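Long-range contact in endoglucanase (Clostridium thermocellum, PDB 2YIK), which probably hydrolyses internal beta-1,4-glucosidic bonds of cellulose as a family 9 glycoside hydrolase: residues R159-R171 against F233-Y247. Sequence-based numbering, arbitrary orientation.
Sequences RYFNDYFMRCTFR and FKDTDPQYAAKSLDY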
ATOM      1  N   ARG A 159       8.689   1.351   8.740  1.00 24.63           N
ATOM      2  CA  ARG A 159       9.286   2.555   9.307  1.00 23.83           C
ATOM      3  C   ARG A 159       9.754   3.456   8.171  1.00 23.82           C
ATOM      4  O   ARG A 159       9.614   4.678   8.239  1.00 22.68           O
ATOM      5  CB  ARG A 159      10.485   2.217  10.200  1.00 24.86           C
ATOM      6  CG  ARG A 159      10.126   1.775  11.609  1.00 24.49           C
ATOM      7  CD  ARG A 159      11.377   1.316  12.358  1.00 26.68           C
ATOM      8  NE  ARG A 159      11.100   0.887  13.730  1.00 29.41           N
ATOM      9  CZ  ARG A 159      10.969   1.712  14.767  1.00 30.20           C
ATOM     10  NH1 ARG A 159      11.090   3.027  14.602  1.00 29.14           N
ATOM     11  NH2 ARG A 159      10.730   1.220  15.974  1.00 29.13           N
ATOM     12  N   TYR A 160      10.302   2.853   7.119  1.00 23.59           N
ATOM     13  CA  TYR A 160      10.777   3.638   5.992  1.00 23.48           C
ATOM     14  C   TYR A 160       9.622   4.353   5.289  1.00 24.06           C
ATOM     15  O   TYR A 160       9.785   5.488   4.837  1.00 24.87           O
ATOM     16  CB  TYR A 160      11.541   2.757   4.998  1.00 25.63           C
ATOM     17  CG  TYR A 160      12.645   3.501   4.263  1.00 26.61           C
ATOM     18  CD1 TYR A 160      13.811   3.889   4.930  1.00 27.86           C
ATOM     19  CD2 TYR A 160      12.519   3.825   2.912  1.00 26.61           C
ATOM     20  CE1 TYR A 160      14.824   4.580   4.272  1.00 27.58           C
ATOM     21  CE2 TYR A 160      13.527   4.514   2.241  1.00 29.70           C
ATOM     22  CZ  TYR A 160      14.677   4.892   2.928  1.00 30.89           C
ATOM     23  OH  TYR A 160      15.673   5.590   2.280  1.00 31.48           O
ATOM     24  N   PHE A 161       8.464   3.696   5.191  1.00 22.83           N
ATOM     25  CA  PHE A 161       7.281   4.306   4.561  1.00 22.59           C
ATOM     26  C   PHE A 161       6.783   5.474   5.407  1.00 22.69           C
ATOM     27  O   PHE A 161       6.683   6.605   4.947  1.00 21.73           O
ATOM     28  CB  PHE A 161       6.102   3.323   4.467  1.00 20.81           C
ATOM     29  CG  PHE A 161       6.016   2.563   3.172  1.00 21.39           C
ATOM     30  CD1 PHE A 161       5.729   3.211   1.970  1.00 21.70           C
ATOM     31  CD2 PHE A 161       6.158   1.181   3.169  1.00 22.18           C
ATOM     32  CE1 PHE A 161       5.581   2.481   0.786  1.00 22.58           C
ATOM     33  CE2 PHE A 161       6.013   0.448   2.001  1.00 23.22           C
ATOM     34  CZ  PHE A 161       5.724   1.096   0.802  1.00 20.25           C
ATOM     35  N   ASN A 162       6.459   5.168   6.658  1.00 22.40           N
ATOM     36  CA  ASN A 162       5.915   6.157   7.569  1.00 23.54           C
ATOM     37  C   ASN A 162       6.847   7.289   8.015  1.00 23.29           C
ATOM     38  O   ASN A 162       6.374   8.385   8.315  1.00 23.44           O
ATOM     39  CB  ASN A 162       5.300   5.442   8.774  1.00 21.68           C
ATOM     40  CG  ASN A 162       4.107   4.576   8.381  1.00 25.58           C
ATOM     41  OD1 ASN A 162       4.206   3.345   8.293  1.00 26.45           O
ATOM     42  ND2 ASN A 162       2.973   5.221   8.127  1.00 20.18           N
ATOM     43  N   ASP A 163       8.153   7.046   8.071  1.00 22.84           N
ATOM     44  CA  ASP A 163       9.057   8.126   8.458  1.00 24.11           C
ATOM     45  C   ASP A 163       9.082   9.132   7.313  1.00 23.52           C
ATOM     46  O   ASP A 163       9.265  10.330   7.523  1.00 22.16           O
ATOM     47  CB  ASP A 163      10.471   7.602   8.741  1.00 24.37           C
ATOM     48  CG  ASP A 163      10.532   6.742   9.993  1.00 24.42           C
ATOM     49  OD1 ASP A 163       9.640   6.880  10.849  1.00 24.70           O
ATOM     50  OD2 ASP A 163      11.478   5.938  10.131  1.00 26.96           O
ATOM     51  N   TYR A 164       8.882   8.624   6.096  1.00 23.55           N
ATOM     52  CA  TYR A 164       8.848   9.459   4.903  1.00 23.03           C
ATOM     53  C   TYR A 164       7.601  10.346   4.980  1.00 24.13           C
ATOM     54  O   TYR A 164       7.683  11.553   4.762  1.00 25.78           O
ATOM     55  CB  TYR A 164       8.818   8.571   3.651  1.00 22.64           C
ATOM     56  CG  TYR A 164       8.428   9.255   2.354  1.00 20.60           C
ATOM     57  CD1 TYR A 164       9.161  10.328   1.848  1.00 20.31           C
ATOM     58  CD2 TYR A 164       7.350   8.783   1.604  1.00 22.76           C
ATOM     59  CE1 TYR A 164       8.832  10.911   0.618  1.00 23.11           C
ATOM     60  CE2 TYR A 164       7.009   9.351   0.383  1.00 23.77           C
ATOM     61  CZ  TYR A 164       7.750  10.415  -0.109  1.00 24.31           C
ATOM     62  OH  TYR A 164       7.409  10.975  -1.325  1.00 26.13           O
ATOM     63  N   PHE A 165       6.458   9.748   5.310  1.00 23.93           N
ATOM     64  CA  PHE A 165       5.215  10.504   5.426  1.00 24.17           C
ATOM     65  C   PHE A 165       5.376  11.607   6.481  1.00 24.54           C
ATOM     66  O   PHE A 165       5.028  12.765   6.248  1.00 25.86           O
ATOM     67  CB  PHE A 165       4.045   9.589   5.829  1.00 22.69           C
ATOM     68  CG  PHE A 165       3.749   8.478   4.846  1.00 22.49           C
ATOM     69  CD1 PHE A 165       3.902   8.670   3.475  1.00 21.72           C
ATOM     70  CD2 PHE A 165       3.279   7.246   5.300  1.00 22.52           C
ATOM     71  CE1 PHE A 165       3.590   7.650   2.569  1.00 22.66           C
ATOM     72  CE2 PHE A 165       2.964   6.221   4.406  1.00 22.51           C
ATOM     73  CZ  PHE A 165       3.119   6.422   3.036  1.00 21.42           C
ATOM     74  N   MET A 166       5.914  11.248   7.640  1.00 25.30           N
ATOM     75  CA  MET A 166       6.098  12.222   8.708  1.00 25.28           C
ATOM     76  C   MET A 166       7.014  13.384   8.340  1.00 25.50           C
ATOM     77  O   MET A 166       6.689  14.537   8.632  1.00 25.67           O
ATOM     78  CB  MET A 166       6.561  11.521   9.992  1.00 25.69           C
ATOM     79  CG  MET A 166       5.431  10.689  10.619  1.00 27.75           C
ATOM     80  SD  MET A 166       5.740   9.901  12.213  1.00 29.19           S
ATOM     81  CE  MET A 166       6.513   8.356  11.702  1.00 28.22           C
ATOM     82  N   ARG A 167       8.144  13.097   7.698  1.00 26.60           N
ATOM     83  CA  ARG A 167       9.072  14.151   7.275  1.00 26.50           C
ATOM     84  C   ARG A 167       8.383  15.067   6.258  1.00 26.63           C
ATOM     85  O   ARG A 167       8.683  16.255   6.172  1.00 26.70           O
ATOM     86  CB  ARG A 167      10.324  13.553   6.613  1.00 28.15           C
ATOM     87  CG  ARG A 167      11.393  13.031   7.559  1.00 33.51           C
ATOM     88  CD  ARG A 167      12.691  12.755   6.798  1.00 33.20           C
ATOM     89  NE  ARG A 167      12.476  11.791   5.734  1.00 31.82           N
ATOM     90  CZ  ARG A 167      12.509  10.473   5.896  1.00 29.67           C
ATOM     91  NH1 ARG A 167      12.763   9.953   7.088  1.00 28.05           N
ATOM     92  NH2 ARG A 167      12.262   9.678   4.866  1.00 27.75           N
ATOM     93  N   CYS A 168       7.460  14.502   5.485  1.00 26.10           N
ATOM     94  CA  CYS A 168       6.743  15.263   4.461  1.00 25.46           C
ATOM     95  C   CYS A 168       5.534  16.026   4.991  1.00 24.81           C
ATOM     96  O   CYS A 168       4.879  16.763   4.253  1.00 23.46           O
ATOM     97  CB  CYS A 168       6.318  14.332   3.323  1.00 24.40           C
ATOM     98  SG  CYS A 168       7.694  13.798   2.255  1.00 25.55           S
ATOM     99  N   THR A 169       5.233  15.836   6.271  1.00 24.19           N
ATOM    100  CA  THR A 169       4.114  16.534   6.879  1.00 24.10           C
ATOM    101  C   THR A 169       4.687  17.720   7.644  1.00 24.94           C
ATOM    102  O   THR A 169       5.301  17.550   8.700  1.00 24.36           O
ATOM    103  CB  THR A 169       3.330  15.631   7.856  1.00 24.02           C
ATOM    104  OG1 THR A 169       2.934  14.425   7.185  1.00 24.43           O
ATOM    105  CG2 THR A 169       2.080  16.355   8.362  1.00 21.24           C
ATOM    106  N   PHE A 170       4.501  18.913   7.089  1.00 23.82           N
ATOM    107  CA  PHE A 170       4.988  20.146   7.697  1.00 24.80           C
ATOM    108  C   PHE A 170       3.900  20.719   8.605  1.00 24.04           C
ATOM    109  O   PHE A 170       2.854  21.174   8.131  1.00 24.96           O
ATOM    110  CB  PHE A 170       5.375  21.125   6.587  1.00 23.53           C
ATOM    111  CG  PHE A 170       6.471  20.611   5.702  1.00 24.64           C
ATOM    112  CD1 PHE A 170       6.178  19.753   4.642  1.00 24.21           C
ATOM    113  CD2 PHE A 170       7.804  20.895   5.982  1.00 24.63           C
ATOM    114  CE1 PHE A 170       7.196  19.186   3.877  1.00 24.99           C
ATOM    115  CE2 PHE A 170       8.831  20.335   5.220  1.00 25.10           C
ATOM    116  CZ  PHE A 170       8.525  19.475   4.169  1.00 25.74           C
ATOM    117  N   ARG A 171       4.155  20.674   9.912  1.00 23.99           N
ATOM    118  CA  ARG A 171       3.204  21.143  10.916  1.00 24.67           C
ATOM    119  C   ARG A 171       3.745  22.310  11.739  1.00 25.51           C
ATOM    120  O   ARG A 171       4.958  22.439  11.913  1.00 24.44           O
ATOM    121  CB  ARG A 171       2.869  19.994  11.877  1.00 25.64           C
ATOM    122  CG  ARG A 171       2.512  18.679  11.202  1.00 26.77           C
ATOM    123  CD  ARG A 171       2.683  17.510  12.169  1.00 28.25           C
ATOM    124  NE  ARG A 171       1.667  17.494  13.218  1.00 30.21           N
ATOM    125  CZ  ARG A 171       1.740  16.751  14.321  1.00 29.00           C
ATOM    126  NH1 ARG A 171       2.788  15.965  14.533  1.00 30.45           N
ATOM    127  NH2 ARG A 171       0.755  16.779  15.208  1.00 29.59           N
ATOM    128  N   PHE A 233       3.213  -0.578  16.408  1.00 29.73           N
ATOM    129  CA  PHE A 233       4.319  -0.288  17.320  1.00 30.72           C
ATOM    130  C   PHE A 233       3.976   0.122  18.750  1.00 32.31           C
ATOM    131  O   PHE A 233       4.880   0.296  19.569  1.00 32.41           O
ATOM    132  CB  PHE A 233       5.206   0.798  16.714  1.00 29.07           C
ATOM    133  CG  PHE A 233       6.001   0.339  15.530  1.00 28.95           C
ATOM    134  CD1 PHE A 233       7.167  -0.402  15.700  1.00 30.22           C
ATOM    135  CD2 PHE A 233       5.567   0.622  14.238  1.00 29.19           C
ATOM    136  CE1 PHE A 233       7.896  -0.860  14.594  1.00 30.03           C
ATOM    137  CE2 PHE A 233       6.284   0.172  13.126  1.00 30.14           C
ATOM    138  CZ  PHE A 233       7.450  -0.570  13.302  1.00 29.05           C
ATOM    139  N   LYS A 234       2.694   0.262  19.065  1.00 32.56           N
ATOM    140  CA  LYS A 234       2.299   0.702  20.402  1.00 35.71           C
ATOM    141  C   LYS A 234       2.819  -0.087  21.597  1.00 36.72           C
ATOM    142  O   LYS A 234       2.917   0.459  22.697  1.00 37.86           O
ATOM    143  CB  LYS A 234       0.776   0.800  20.507  1.00 33.08           C
ATOM    144  CG  LYS A 234       0.027  -0.508  20.313  1.00 35.55           C
ATOM    145  CD  LYS A 234      -1.462  -0.238  20.348  1.00 36.54           C
ATOM    146  CE  LYS A 234      -2.266  -1.394  19.784  1.00 39.16           C
ATOM    147  NZ  LYS A 234      -2.746  -2.315  20.843  1.00 40.60           N
ATOM    148  N   ASP A 235       3.137  -1.360  21.401  1.00 37.23           N
ATOM    149  CA  ASP A 235       3.623  -2.181  22.507  1.00 38.87           C
ATOM    150  C   ASP A 235       5.129  -2.291  22.451  1.00 39.02           C
ATOM    151  O   ASP A 235       5.815  -2.306  23.476  1.00 40.50           O
ATOM    152  CB  ASP A 235       3.009  -3.582  22.433  1.00 41.32           C
ATOM    153  CG  ASP A 235       1.495  -3.559  22.528  1.00 44.26           C
ATOM    154  OD1 ASP A 235       0.974  -3.049  23.545  1.00 45.85           O
ATOM    155  OD2 ASP A 235       0.824  -4.044  21.592  1.00 46.59           O
ATOM    156  N   THR A 236       5.630  -2.322  21.226  1.00 37.58           N
ATOM    157  CA  THR A 236       7.041  -2.471  20.935  1.00 36.90           C
ATOM    158  C   THR A 236       7.914  -1.209  21.007  1.00 36.58           C
ATOM    159  O   THR A 236       9.078  -1.287  21.406  1.00 35.91           O
ATOM    160  CB  THR A 236       7.165  -3.192  19.553  1.00 37.70           C
ATOM    161  OG1 THR A 236       7.641  -4.525  19.773  1.00 41.02           O
ATOM    162  CG2 THR A 236       8.075  -2.462  18.585  1.00 37.35           C
ATOM    163  N   ASP A 237       7.364  -0.058  20.635  1.00 34.15           N
ATOM    164  CA  ASP A 237       8.105   1.212  20.668  1.00 33.02           C
ATOM    165  C   ASP A 237       7.039   2.281  20.905  1.00 32.50           C
ATOM    166  O   ASP A 237       6.682   3.029  19.993  1.00 32.98           O
ATOM    167  CB  ASP A 237       8.800   1.460  19.319  1.00 32.77           C
ATOM    168  CG  ASP A 237       9.762   2.648  19.344  1.00 33.31           C
ATOM    169  OD1 ASP A 237       9.585   3.565  20.176  1.00 33.90           O
ATOM    170  OD2 ASP A 237      10.690   2.673  18.502  1.00 32.48           O
ATOM    171  N   PRO A 238       6.524   2.374  22.143  1.00 32.20           N
ATOM    172  CA  PRO A 238       5.485   3.337  22.537  1.00 31.01           C
ATOM    173  C   PRO A 238       5.692   4.789  22.095  1.00 30.52           C
ATOM    174  O   PRO A 238       4.745   5.454  21.667  1.00 29.27           O
ATOM    175  CB  PRO A 238       5.453   3.208  24.061  1.00 32.03           C
ATOM    176  CG  PRO A 238       5.945   1.814  24.303  1.00 31.73           C
ATOM    177  CD  PRO A 238       7.082   1.707  23.330  1.00 31.63           C
ATOM    178  N   GLN A 239       6.921   5.280  22.204  1.00 30.53           N
ATOM    179  CA  GLN A 239       7.217   6.658  21.824  1.00 31.44           C
ATOM    180  C   GLN A 239       7.065   6.874  20.323  1.00 29.80           C
ATOM    181  O   GLN A 239       6.518   7.886  19.889  1.00 30.39           O
ATOM    182  CB  GLN A 239       8.634   7.033  22.251  1.00 32.95           C
ATOM    183  CG  GLN A 239       8.952   8.513  22.089  1.00 38.57           C
ATOM    184  CD  GLN A 239      10.268   8.888  22.746  1.00 42.25           C
ATOM    185  OE1 GLN A 239      11.271   9.148  22.071  1.00 43.90           O
ATOM    186  NE2 GLN A 239      10.277   8.908  24.077  1.00 42.39           N
ATOM    187  N   TYR A 240       7.561   5.922  19.541  1.00 28.61           N
ATOM    188  CA  TYR A 240       7.466   5.997  18.088  1.00 29.17           C
ATOM    189  C   TYR A 240       6.009   5.853  17.675  1.00 28.24           C
ATOM    190  O   TYR A 240       5.540   6.526  16.756  1.00 30.38           O
ATOM    191  CB  TYR A 240       8.285   4.882  17.437  1.00 27.43           C
ATOM    192  CG  TYR A 240       8.205   4.861  15.925  1.00 27.61           C
ATOM    193  CD1 TYR A 240       8.686   5.930  15.168  1.00 28.71           C
ATOM    194  CD2 TYR A 240       7.671   3.768  15.251  1.00 27.27           C
ATOM    195  CE1 TYR A 240       8.640   5.907  13.771  1.00 28.60           C
ATOM    196  CE2 TYR A 240       7.620   3.732  13.851  1.00 26.28           C
ATOM    197  CZ  TYR A 240       8.106   4.805  13.121  1.00 27.66           C
ATOM    198  OH  TYR A 240       8.073   4.788  11.747  1.00 26.16           O
ATOM    199  N   ALA A 241       5.298   4.963  18.356  1.00 27.19           N
ATOM    200  CA  ALA A 241       3.891   4.732  18.067  1.00 27.34           C
ATOM    201  C   ALA A 241       3.091   5.994  18.346  1.00 27.68           C
ATOM    202  O   ALA A 241       2.195   6.361  17.578  1.00 26.34           O
ATOM    203  CB  ALA A 241       3.364   3.580  18.919  1.00 25.54           C
ATOM    204  N   ALA A 242       3.421   6.658  19.452  1.00 26.51           N
ATOM    205  CA  ALA A 242       2.736   7.888  19.841  1.00 26.67           C
ATOM    206  C   ALA A 242       2.960   8.955  18.789  1.00 25.22           C
ATOM    207  O   ALA A 242       2.046   9.711  18.461  1.00 26.22           O
ATOM    208  CB  ALA A 242       3.249   8.384  21.197  1.00 28.12           C
ATOM    209  N   LYS A 243       4.179   9.029  18.267  1.00 25.53           N
ATOM    210  CA  LYS A 243       4.479  10.023  17.245  1.00 26.79           C
ATOM    211  C   LYS A 243       3.651   9.760  15.985  1.00 26.55           C
ATOM    212  O   LYS A 243       3.083  10.690  15.404  1.00 25.34           O
ATOM    213  CB  LYS A 243       5.966  10.017  16.907  1.00 26.59           C
ATOM    214  CG  LYS A 243       6.332  11.014  15.831  1.00 30.11           C
ATOM    215  CD  LYS A 243       7.811  11.339  15.895  1.00 33.84           C
ATOM    216  CE  LYS A 243       8.337  11.837  14.561  1.00 36.73           C
ATOM    217  NZ  LYS A 243       9.507  10.989  14.147  1.00 39.60           N
ATOM    218  N   SER A 244       3.576   8.493  15.579  1.00 25.91           N
ATOM    219  CA  SER A 244       2.806   8.108  14.394  1.00 25.74           C
ATOM    220  C   SER A 244       1.344   8.503  14.575  1.00 25.37           C
ATOM    221  O   SER A 244       0.739   9.101  13.686  1.00 24.38           O
ATOM    222  CB  SER A 244       2.895   6.595  14.157  1.00 25.01           C
ATOM    223  OG  SER A 244       4.237   6.185  13.960  1.00 24.06           O
ATOM    224  N   LEU A 245       0.784   8.171  15.735  1.00 25.86           N
ATOM    225  CA  LEU A 245      -0.607   8.494  16.025  1.00 25.84           C
ATOM    226  C   LEU A 245      -0.841  10.001  16.039  1.00 26.64           C
ATOM    227  O   LEU A 245      -1.880  10.476  15.586  1.00 27.82           O
ATOM    228  CB  LEU A 245      -1.029   7.890  17.366  1.00 25.91           C
ATOM    229  CG  LEU A 245      -2.501   8.083  17.756  1.00 27.01           C
ATOM    230  CD1 LEU A 245      -3.415   7.534  16.679  1.00 25.13           C
ATOM    231  CD2 LEU A 245      -2.772   7.378  19.080  1.00 25.74           C
ATOM    232  N   ASP A 246       0.124  10.753  16.560  1.00 26.30           N
ATOM    233  CA  ASP A 246      -0.011  12.204  16.608  1.00 26.09           C
ATOM    234  C   ASP A 246      -0.091  12.770  15.185  1.00 25.58           C
ATOM    235  O   ASP A 246      -0.939  13.619  14.887  1.00 23.93           O
ATOM    236  CB  ASP A 246       1.166  12.829  17.360  1.00 29.14           C
ATOM    237  CG  ASP A 246       1.151  14.340  17.302  1.00 31.95           C
ATOM    238  OD1 ASP A 246       0.134  14.944  17.664  1.00 34.61           O
ATOM    239  OD2 ASP A 246       2.161  14.936  16.894  1.00 36.39           O
ATOM    240  N   TYR A 247       0.789  12.303  14.306  1.00 23.92           N
ATOM    241  CA  TYR A 247       0.771  12.755  12.921  1.00 23.69           C
ATOM    242  C   TYR A 247      -0.511  12.283  12.219  1.00 24.39           C
ATOM    243  O   TYR A 247      -1.107  13.024  11.435  1.00 26.17           O
ATOM    244  CB  TYR A 247       2.004  12.239  12.165  1.00 24.01           C
ATOM    245  CG  TYR A 247       3.239  13.109  12.305  1.00 22.76           C
ATOM    246  CD1 TYR A 247       4.016  13.089  13.467  1.00 24.36           C
ATOM    247  CD2 TYR A 247       3.632  13.956  11.266  1.00 23.23           C
ATOM    248  CE1 TYR A 247       5.162  13.894  13.587  1.00 25.68           C
ATOM    249  CE2 TYR A 247       4.767  14.762  11.372  1.00 25.32           C
ATOM    250  CZ  TYR A 247       5.529  14.727  12.532  1.00 26.65           C
ATOM    251  OH  TYR A 247       6.647  15.527  12.629  1.00 27.02           O
TER
HETATM  252  O   HOH W   1      12.048   4.803  17.145  1.00 39.94           O
HETATM  253  O   HOH W   2       9.973   9.408  12.107  1.00 37.84           O
HETATM  254  O   HOH W   3       7.482  16.752  10.429  1.00 35.16           O
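Tyr247 is held between Met166 and Arg171, which cover opposite faces of its ring. The tight part centres on buried Met166, which lays CG 3.9 Å from the Tyr247 ring centroid and adds a Met-aromatic contact through SD; its chain then bends (chi3 -86°), bringing CE to 3.8 Å from Tyr240 CE1, so that Met166 fits as a knob among Tyr240, Lys243, Ser244 and Tyr247. Over the other face, Arg171 makes a cation-pi contact, CZ 4.3 Å from the centroid.

The Arg159 guanidinium stacks over one face of the Tyr240 ring, NH1 above its centre, planes 24° apart, and Tyr240 OH donates to Asp163 OD1 at 2.8 Å. The solvent side is the polar margin. Here Arg159 NH2 bonds almost straight to Asp237 OD2 (2.9 Å), while Asp237 OD1 caps helix 238-257; one water links Arg159 NH1 to Asp237 OD2, and a second links Asp163 OD1 to Lys243 NZ. Arg171 NH1 and NH2 grip exposed Asp246 end-on, from above its carboxylate plane.

Helices 159-167 and 238-247 cross at 50° within the (alpha/alpha)6 barrel known for family 9 catalytic domains; helix 216-233 packs against Asn162 and Tyr240, and strand 169-171 pairs with strand 177-184.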